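Side-chain contacts in PrgA (Enterococcus faecalis, PDB 6Z9K), which provides surface exclusion that protects enterococcal cells against unwanted conjugation, and is represented here by its metal-binding CAP domain: residues P20-D25 / M174-G179; N48-K53 / S166-L171; A110-T115 / N126-E131. All coordinates share one frame; numbering follows the deposited sequence.

Interaction 1. Residues P20-D25 / M174-G179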
loop_
_atom_site.group_PDB
_atom_site.type_symbol
_atom_site.label_atom_id
_atom_site.label_comp_id
_atom_site.label_asym_id
_atom_site.label_seq_id
_atom_site.Cartn_x
_atom_site.Cartn_y
_atom_site.Cartn_z
ATOM N N PRO A 20 -1.134 -10.416 -18.857
ATOM C CA PRO A 20 -0.063 -10.426 -19.844
ATOM C C PRO A 20 0.374 -9.020 -20.230
ATOM O O PRO A 20 -0.458 -8.096 -20.228
ATOM C CB PRO A 20 -0.689 -11.148 -21.054
ATOM C CG PRO A 20 -1.858 -11.910 -20.485
ATOM C CD PRO A 20 -2.371 -11.018 -19.361
ATOM N N LYS A 21 1.671 -8.859 -20.476
ATOM C CA LYS A 21 2.312 -7.601 -20.915
ATOM C C LYS A 21 2.396 -6.588 -19.796
ATOM O O LYS A 21 2.856 -5.486 -20.040
ATOM C CB LYS A 21 1.602 -6.969 -22.115
ATOM C CG LYS A 21 1.425 -7.930 -23.260
ATOM C CD LYS A 21 0.927 -7.202 -24.464
ATOM C CE LYS A 21 0.409 -8.149 -25.495
ATOM N NZ LYS A 21 -0.134 -7.452 -26.683
ATOM N N PHE A 22 2.200 -6.991 -18.551
ATOM C CA PHE A 22 2.394 -6.061 -17.423
ATOM C C PHE A 22 3.868 -5.706 -17.252
ATOM O O PHE A 22 4.737 -6.555 -17.455
ATOM C CB PHE A 22 1.813 -6.647 -16.139
ATOM C CG PHE A 22 1.753 -5.633 -15.012
ATOM C CD1 PHE A 22 0.923 -4.525 -15.095
ATOM C CD2 PHE A 22 2.520 -5.773 -13.867
ATOM C CE1 PHE A 22 0.831 -3.614 -14.048
ATOM C CE2 PHE A 22 2.484 -4.816 -12.859
ATOM C CZ PHE A 22 1.605 -3.777 -12.939
ATOM N N SER A 23 4.132 -4.442 -16.917
ATOM C CA SER A 23 5.476 -3.929 -16.575
ATOM C C SER A 23 5.290 -2.649 -15.782
ATOM O O SER A 23 4.156 -2.148 -15.748
ATOM C CB SER A 23 6.309 -3.670 -17.799
ATOM O OG SER A 23 5.787 -2.567 -18.511
ATOM N N ALA A 24 6.348 -2.199 -15.126
ATOM C CA ALA A 24 6.294 -1.007 -14.269
ATOM C C ALA A 24 6.042 0.241 -15.133
ATOM O O ALA A 24 5.629 1.251 -14.563
ATOM C CB ALA A 24 7.575 -0.913 -13.483
ATOM N N ASP A 25 6.167 0.128 -16.453
ATOM C CA ASP A 25 6.038 1.308 -17.349
ATOM C C ASP A 25 5.150 0.934 -18.528
ATOM O O ASP A 25 5.361 1.460 -19.646
ATOM C CB ASP A 25 7.425 1.809 -17.764
ATOM C CG ASP A 25 8.313 0.781 -18.410
ATOM O OD1 ASP A 25 7.897 -0.388 -18.434
ATOM O OD2 ASP A 25 9.401 1.173 -18.948
ATOM N N MET A 174 -4.348 1.195 -8.296
ATOM C CA MET A 174 -3.124 1.939 -8.570
ATOM C C MET A 174 -2.280 1.204 -9.615
ATOM O O MET A 174 -1.673 1.869 -10.430
ATOM C CB MET A 174 -2.329 2.175 -7.303
ATOM C CG MET A 174 -3.007 3.212 -6.424
ATOM S SD MET A 174 -2.086 3.449 -4.871
ATOM C CE MET A 174 -2.944 4.889 -4.246
ATOM N N LEU A 175 -2.256 -0.129 -9.584
ATOM C CA LEU A 175 -1.443 -0.886 -10.575
ATOM C C LEU A 175 -2.135 -0.925 -11.941
ATOM O O LEU A 175 -1.395 -0.992 -12.934
ATOM C CB LEU A 175 -1.228 -2.302 -10.056
ATOM C CG LEU A 175 -0.410 -2.391 -8.791
ATOM C CD1 LEU A 175 -0.450 -3.810 -8.238
ATOM C CD2 LEU A 175 1.020 -2.001 -9.026
ATOM N N PHE A 176 -3.460 -0.961 -12.030
ATOM C CA PHE A 176 -4.148 -1.273 -13.307
ATOM C C PHE A 176 -5.158 -0.225 -13.760
ATOM O O PHE A 176 -5.743 -0.434 -14.825
ATOM C CB PHE A 176 -4.832 -2.640 -13.233
ATOM C CG PHE A 176 -3.961 -3.733 -12.720
ATOM C CD1 PHE A 176 -2.749 -4.044 -13.342
ATOM C CD2 PHE A 176 -4.397 -4.533 -11.686
ATOM C CE1 PHE A 176 -1.958 -5.071 -12.854
ATOM C CE2 PHE A 176 -3.599 -5.545 -11.206
ATOM C CZ PHE A 176 -2.392 -5.838 -11.795
ATOM N N ASP A 177 -5.413 0.837 -12.978
ATOM C CA ASP A 177 -6.462 1.801 -13.369
ATOM C C ASP A 177 -6.010 3.199 -13.005
ATOM O O ASP A 177 -6.859 3.990 -12.588
ATOM C CB ASP A 177 -7.805 1.428 -12.757
ATOM C CG ASP A 177 -8.940 2.174 -13.398
ATOM O OD1 ASP A 177 -8.776 2.576 -14.576
ATOM O OD2 ASP A 177 -9.955 2.333 -12.714
ATOM N N ASP A 178 -4.723 3.499 -13.191
ATOM C CA ASP A 178 -4.132 4.776 -12.705
ATOM C C ASP A 178 -4.010 5.802 -13.829
ATOM O O ASP A 178 -3.303 6.741 -13.641
ATOM C CB ASP A 178 -2.751 4.523 -12.126
ATOM C CG ASP A 178 -2.265 5.504 -11.119
ATOM O OD1 ASP A 178 -3.148 6.019 -10.376
ATOM O OD2 ASP A 178 -1.031 5.732 -11.063
ATOM N N GLY A 179 -4.655 5.619 -14.965
ATOM C CA GLY A 179 -4.394 6.459 -16.159
ATOM C C GLY A 179 -4.987 7.848 -16.009
ATOM O O GLY A 179 -4.459 8.773 -16.640
#

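Interaction 2. Residues N48-K53 / S166-L171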
loop_
_atom_site.group_PDB
_atom_site.type_symbol
_atom_site.label_atom_id
_atom_site.label_comp_id
_atom_site.label_asym_id
_atom_site.label_seq_id
_atom_site.Cartn_x
_atom_site.Cartn_y
_atom_site.Cartn_z
ATOM N N ASN A 48 -12.713 -9.727 -7.386
ATOM C CA ASN A 48 -13.242 -10.504 -6.237
ATOM C C ASN A 48 -12.168 -10.499 -5.165
ATOM O O ASN A 48 -11.058 -10.843 -5.469
ATOM C CB ASN A 48 -13.646 -11.923 -6.617
ATOM C CG ASN A 48 -14.763 -11.908 -7.644
ATOM O OD1 ASN A 48 -14.560 -12.247 -8.808
ATOM N ND2 ASN A 48 -15.908 -11.379 -7.254
ATOM N N PHE A 49 -12.479 -10.030 -3.970
ATOM C CA PHE A 49 -11.581 -10.173 -2.795
ATOM C C PHE A 49 -11.540 -11.628 -2.357
ATOM O O PHE A 49 -12.558 -12.180 -1.896
ATOM C CB PHE A 49 -12.050 -9.288 -1.656
ATOM C CG PHE A 49 -11.086 -9.250 -0.505
ATOM C CD1 PHE A 49 -9.786 -8.825 -0.680
ATOM C CD2 PHE A 49 -11.501 -9.593 0.765
ATOM C CE1 PHE A 49 -8.894 -8.786 0.382
ATOM C CE2 PHE A 49 -10.616 -9.535 1.825
ATOM C CZ PHE A 49 -9.316 -9.146 1.626
ATOM N N PRO A 50 -10.379 -12.301 -2.473
ATOM C CA PRO A 50 -10.274 -13.708 -2.114
ATOM C C PRO A 50 -10.474 -13.872 -0.605
ATOM O O PRO A 50 -9.794 -13.197 0.146
ATOM C CB PRO A 50 -8.870 -14.098 -2.554
ATOM C CG PRO A 50 -8.513 -13.050 -3.528
ATOM C CD PRO A 50 -9.116 -11.780 -2.990
ATOM N N THR A 51 -11.384 -14.755 -0.220
ATOM C CA THR A 51 -11.842 -14.910 1.192
ATOM C C THR A 51 -11.680 -16.365 1.670
ATOM O O THR A 51 -12.064 -17.289 0.925
ATOM C CB THR A 51 -13.279 -14.381 1.307
ATOM O OG1 THR A 51 -14.106 -15.133 0.417
ATOM C CG2 THR A 51 -13.385 -12.905 0.990
ATOM N N SER A 52 -11.084 -16.563 2.847
ATOM C CA SER A 52 -11.014 -17.872 3.551
ATOM C C SER A 52 -11.942 -17.815 4.763
ATOM O O SER A 52 -12.559 -16.752 4.975
ATOM C CB SER A 52 -9.598 -18.174 3.948
ATOM O OG SER A 52 -9.197 -17.347 5.027
ATOM N N LYS A 53 -12.079 -18.899 5.543
ATOM C CA LYS A 53 -12.974 -18.843 6.734
ATOM C C LYS A 53 -12.322 -17.928 7.775
ATOM O O LYS A 53 -13.062 -17.189 8.441
ATOM C CB LYS A 53 -13.375 -20.237 7.237
ATOM C CG LYS A 53 -14.746 -20.690 6.729
ATOM C CD LYS A 53 -15.073 -22.175 6.878
ATOM C CE LYS A 53 -15.215 -22.616 8.319
ATOM N NZ LYS A 53 -15.234 -24.097 8.432
ATOM N N SER A 166 -10.025 -3.172 1.417
ATOM C CA SER A 166 -9.801 -1.814 0.871
ATOM C C SER A 166 -8.370 -1.685 0.352
ATOM O O SER A 166 -8.138 -1.064 -0.686
ATOM C CB SER A 166 -10.075 -0.820 1.979
ATOM O OG SER A 166 -11.465 -0.830 2.347
ATOM N N ILE A 167 -7.418 -2.182 1.120
ATOM C CA ILE A 167 -5.993 -2.086 0.728
ATOM C C ILE A 167 -5.775 -2.849 -0.568
ATOM O O ILE A 167 -5.091 -2.310 -1.481
ATOM C CB ILE A 167 -5.063 -2.514 1.871
ATOM C CG1 ILE A 167 -5.087 -1.477 2.991
ATOM C CG2 ILE A 167 -3.678 -2.795 1.310
ATOM C CD1 ILE A 167 -4.474 -1.959 4.256
ATOM N N ARG A 168 -6.311 -4.054 -0.694
ATOM C CA ARG A 168 -6.050 -4.782 -1.950
ATOM C C ARG A 168 -6.711 -4.020 -3.105
ATOM O O ARG A 168 -6.117 -3.964 -4.171
ATOM C CB ARG A 168 -6.554 -6.215 -1.858
ATOM C CG ARG A 168 -6.137 -7.034 -3.073
ATOM C CD ARG A 168 -6.796 -8.410 -3.014
ATOM N NE ARG A 168 -6.342 -9.290 -4.085
ATOM C CZ ARG A 168 -6.879 -9.396 -5.294
ATOM N NH1 ARG A 168 -7.927 -8.707 -5.645
ATOM N NH2 ARG A 168 -6.377 -10.255 -6.169
ATOM N N LYS A 169 -7.916 -3.501 -2.947
ATOM C CA LYS A 169 -8.656 -2.784 -4.014
ATOM C C LYS A 169 -7.835 -1.554 -4.392
ATOM O O LYS A 169 -7.698 -1.252 -5.578
ATOM C CB LYS A 169 -10.068 -2.385 -3.551
ATOM C CG LYS A 169 -10.909 -1.818 -4.682
ATOM C CD LYS A 169 -12.337 -1.623 -4.260
ATOM C CE LYS A 169 -13.077 -0.660 -5.168
ATOM N NZ LYS A 169 -14.353 -0.182 -4.540
ATOM N N MET A 170 -7.315 -0.842 -3.393
ATOM C CA MET A 170 -6.445 0.330 -3.642
ATOM C C MET A 170 -5.219 -0.060 -4.464
ATOM O O MET A 170 -4.908 0.624 -5.451
ATOM C CB MET A 170 -6.038 0.975 -2.308
ATOM C CG MET A 170 -5.080 2.104 -2.472
ATOM S SD MET A 170 -4.499 2.649 -0.854
ATOM C CE MET A 170 -5.504 1.614 0.187
ATOM N N LEU A 171 -4.534 -1.144 -4.124
ATOM C CA LEU A 171 -3.348 -1.540 -4.916
ATOM C C LEU A 171 -3.770 -1.913 -6.328
ATOM O O LEU A 171 -3.050 -1.566 -7.250
ATOM C CB LEU A 171 -2.628 -2.708 -4.224
ATOM C CG LEU A 171 -1.941 -2.370 -2.896
ATOM C CD1 LEU A 171 -1.430 -3.630 -2.206
ATOM C CD2 LEU A 171 -0.831 -1.350 -3.101
#

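Interaction 3. Residues A110-T115 / N126-E131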
loop_
_atom_site.group_PDB
_atom_site.type_symbol
_atom_site.label_atom_id
_atom_site.label_comp_id
_atom_site.label_asym_id
_atom_site.label_seq_id
_atom_site.Cartn_x
_atom_site.Cartn_y
_atom_site.Cartn_z
ATOM N N ALA A 110 0.382 10.286 9.031
ATOM C CA ALA A 110 -1.079 10.156 9.219
ATOM C C ALA A 110 -1.528 11.158 10.288
ATOM O O ALA A 110 -2.508 11.932 10.031
ATOM C CB ALA A 110 -1.397 8.697 9.538
ATOM N N LYS A 111 -0.833 11.203 11.411
ATOM C CA LYS A 111 -1.155 12.098 12.549
ATOM C C LYS A 111 -1.127 13.574 12.107
ATOM O O LYS A 111 -2.017 14.360 12.484
ATOM C CB LYS A 111 -0.099 11.896 13.639
ATOM C CG LYS A 111 -0.367 12.659 14.905
ATOM C CD LYS A 111 0.492 12.181 16.044
ATOM C CE LYS A 111 1.961 12.492 15.914
ATOM N NZ LYS A 111 2.531 12.651 17.270
ATOM N N TYR A 112 -0.164 13.947 11.277
ATOM C CA TYR A 112 0.041 15.347 10.878
ATOM C C TYR A 112 -0.845 15.725 9.692
ATOM O O TYR A 112 -0.921 16.927 9.404
ATOM C CB TYR A 112 1.515 15.590 10.572
ATOM C CG TYR A 112 2.435 15.490 11.773
ATOM C CD1 TYR A 112 1.964 15.583 13.083
ATOM C CD2 TYR A 112 3.800 15.387 11.593
ATOM C CE1 TYR A 112 2.826 15.540 14.164
ATOM C CE2 TYR A 112 4.677 15.342 12.650
ATOM C CZ TYR A 112 4.185 15.457 13.950
ATOM O OH TYR A 112 5.071 15.425 14.994
ATOM N N SER A 113 -1.422 14.748 8.986
ATOM C CA SER A 113 -2.220 15.042 7.767
ATOM C C SER A 113 -3.612 15.587 8.134
ATOM O O SER A 113 -4.296 14.991 8.969
ATOM C CB SER A 113 -2.337 13.835 6.869
ATOM O OG SER A 113 -1.078 13.558 6.265
ATOM N N ASP A 114 -3.970 16.674 7.485
ATOM C CA ASP A 114 -5.270 17.379 7.664
ATOM C C ASP A 114 -6.405 16.402 7.309
ATOM O O ASP A 114 -6.525 16.020 6.128
ATOM C CB ASP A 114 -5.231 18.685 6.872
ATOM C CG ASP A 114 -6.532 19.451 6.842
ATOM O OD1 ASP A 114 -7.499 19.019 7.592
ATOM O OD2 ASP A 114 -6.578 20.510 6.140
ATOM N N THR A 115 -7.251 16.052 8.282
ATOM C CA THR A 115 -8.313 15.043 8.061
ATOM C C THR A 115 -9.380 15.614 7.143
ATOM O O THR A 115 -10.157 14.772 6.572
ATOM C CB THR A 115 -8.928 14.553 9.367
ATOM O OG1 THR A 115 -9.340 15.711 10.095
ATOM C CG2 THR A 115 -7.961 13.725 10.173
ATOM N N ASN A 126 6.438 16.443 4.875
ATOM C CA ASN A 126 7.785 16.987 5.129
ATOM C C ASN A 126 8.055 17.193 6.623
ATOM O O ASN A 126 9.191 16.959 7.040
ATOM C CB ASN A 126 7.978 18.253 4.334
ATOM C CG ASN A 126 8.149 17.927 2.865
ATOM O OD1 ASN A 126 8.989 17.106 2.531
ATOM N ND2 ASN A 126 7.365 18.550 1.984
ATOM N N LYS A 127 7.034 17.534 7.388
ATOM C CA LYS A 127 7.250 17.680 8.844
ATOM C C LYS A 127 7.590 16.303 9.427
ATOM O O LYS A 127 8.526 16.173 10.251
ATOM C CB LYS A 127 6.010 18.248 9.515
ATOM C CG LYS A 127 6.123 18.513 11.004
ATOM C CD LYS A 127 4.814 19.035 11.594
ATOM C CE LYS A 127 5.001 19.721 12.927
ATOM N NZ LYS A 127 5.365 18.802 14.045
ATOM N N ALA A 128 6.828 15.296 9.094
ATOM C CA ALA A 128 7.081 13.907 9.512
ATOM C C ALA A 128 8.472 13.481 9.028
ATOM O O ALA A 128 9.197 12.819 9.754
ATOM C CB ALA A 128 6.005 12.978 8.996
ATOM N N ALA A 129 8.800 13.795 7.785
ATOM C CA ALA A 129 10.099 13.381 7.228
ATOM C C ALA A 129 11.203 13.969 8.096
ATOM O O ALA A 129 12.077 13.223 8.589
ATOM C CB ALA A 129 10.190 13.828 5.801
ATOM N N LYS A 130 11.150 15.260 8.365
ATOM C CA LYS A 130 12.251 15.893 9.114
ATOM C C LYS A 130 12.383 15.233 10.498
ATOM O O LYS A 130 13.503 14.895 10.942
ATOM C CB LYS A 130 11.991 17.377 9.247
ATOM C CG LYS A 130 13.066 18.053 10.091
ATOM C CD LYS A 130 12.750 19.455 10.457
ATOM C CE LYS A 130 13.775 19.996 11.457
ATOM N NZ LYS A 130 14.847 20.754 10.780
ATOM N N GLU A 131 11.253 14.986 11.173
ATOM C CA GLU A 131 11.302 14.455 12.547
ATOM C C GLU A 131 11.778 13.011 12.572
ATOM O O GLU A 131 12.252 12.566 13.647
ATOM C CB GLU A 131 9.930 14.553 13.157
ATOM C CG GLU A 131 9.551 15.990 13.425
ATOM C CD GLU A 131 8.112 16.175 13.890
ATOM O OE1 GLU A 131 7.491 15.196 14.352
ATOM O OE2 GLU A 131 7.667 17.340 13.856
#

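Interaction 1. Residues P20-D25 / M174-G179
F22 and F176 form an offset edge-to-face aromatic pair, by which the loop ahead of helix 26-29 is packed against the C-terminal end of the long helix 160-176. The two ring centroids lie 5.2 Å apart and the planes are inclined at 67°, so that the rim of F176 is directed at one face of F22. Contact is closest where F176 CE1 meets F22 CE1, at 3.4 Å. F22 starts toward the helix end, and its CG lies anti to the backbone N (chi1 -169°), which carries the ring across to F176 and L175. At its edge, close to the ring plane, F22 CE1 comes within 3.6 Å of the carbonyl oxygen of L175. That oxygen also accepts a weak hydrogen bond from the hydroxyl of Y26, so the end of the helix meets an aromatic C-H and a phenol from the same N-terminal region. L175 adds an apolar touch, its CB lying 4.3 Å from F22 CZ. The same CB sits over the centre of one face of the F176 ring, 3.8 Å above its plane, and so backs the aromatic ring that reaches F22. Contact across the segments is thus a matter of ring packing and van der Waals touch, and it is buried in the domain. Just beyond it D178 OD1 is hydrogen-bonded to ND1 of H185, a magnesium ligand, and M174 also touches H185. Helix 184-189 reaches F22 through L186, while helix 32-45 meets F176 through A42 and D177 through L43.

Interaction 2. Residues N48-K53 / S166-L171
Apolar packing joins F49, in the loop between helices 32-45 and 53-57, to the aliphatic chain of R168 on helix 160-176. The CD methylene of R168 lies at the edge of the F49 ring, near its plane, with R168 CD 3.8 Å from F49 CD1. Nearer the backbone, R168 CB approaches F49 CE1 at 4.1 Å. R168 leaves the helix toward the loop with CG anti to the backbone N (chi1 -173°) and stays extended as far as NE, which presents its methylenes to the phenylalanine and carries the guanidinium beyond them. F49 is further packed by an edge-to-face pairing with Y161 of the same long helix.

A second kind of contact engages the flat end of the arginine. P50 CD rests over one face of the guanidinium, 3.8 Å above its plane and displaced toward the rim; P50 CD is 3.9 Å from R168 NE. The F49 ring, turned 63° from the guanidinium plane, keeps to the methylenes, while P50 takes the flat end.

Polar bonding comes from outside the two segments: from N46, just before the loop, and from K14 and G15 in an earlier loop. R168 NE donates to the carbonyl of K14, NH2 to that of G15 and NH1 to that of N46, whereas the carbonyl O of N48 stands 3.8 Å from R168 NH1. Three backbone oxygens thus grip the buried guanidinium, one at each nitrogen, and should fix its rotation. Its positive charge is thus probably stabilised by carbonyl dipoles rather than by a carboxylate among these partners, at this junction of two N-terminal loops with the helix.

Interaction 3. Residues A110-T115 / N126-E131
The hydroxyl of Y112 donates a short hydrogen bond to the carboxylate of E131, with Y112 OH and E131 OE1 2.5 Å apart. OE1 lies at the edge of the phenol, in the ring plane, and accepts through its syn lone pair, while the carboxylate is turned 80° to that ring. Its other oxygen is held by K127, whose NZ stands 2.7 Å from E131 OE2 in a salt bridge, also through a syn lone pair. K127 and E131 are an i to i+4 pair on helix 122-132, and Y112 closes helix 100-112, so the cluster joins two consecutive helices of the CAP domain across a short connection. K127 crosses one face of the tyrosine at about a right angle. Its CD makes a CH-pi contact 4.1 Å from the ring centroid, and a bend at chi4 (-70°) sets NZ over the CZ-OH end of the ring, an off-centre cation-pi contact that also lets NZ reach E131. The ammonium probably keeps the carboxylate ionised and, near the phenol oxygen, may polarise the hydroxyl. A128 N lies at the ring edge, 3.9 Å from Y112 CD2, which also touches A128 CB at 4.2 Å.

Overall arrangement
From the N terminus, the chain first passes through 20-25, whose partner 174-179 lies far along it, so interaction 1 closes the outermost loop. Interaction 2 begins at 48-53, beyond helix 32-45, and returns to 166-171, nested inside that loop. Interaction 3, between 110-115 and 126-131, is nested within both and closes only a short one. Interactions 1 and 2 share helix 160-176, tying two N-terminal loops to its end and to an earlier part of it, with centres about 18 Å apart. Interaction 3 joins helices 100-112 and 122-132 on the opposite side of the chain's centre, its centre about 28 to 29 Å from the centres of the others.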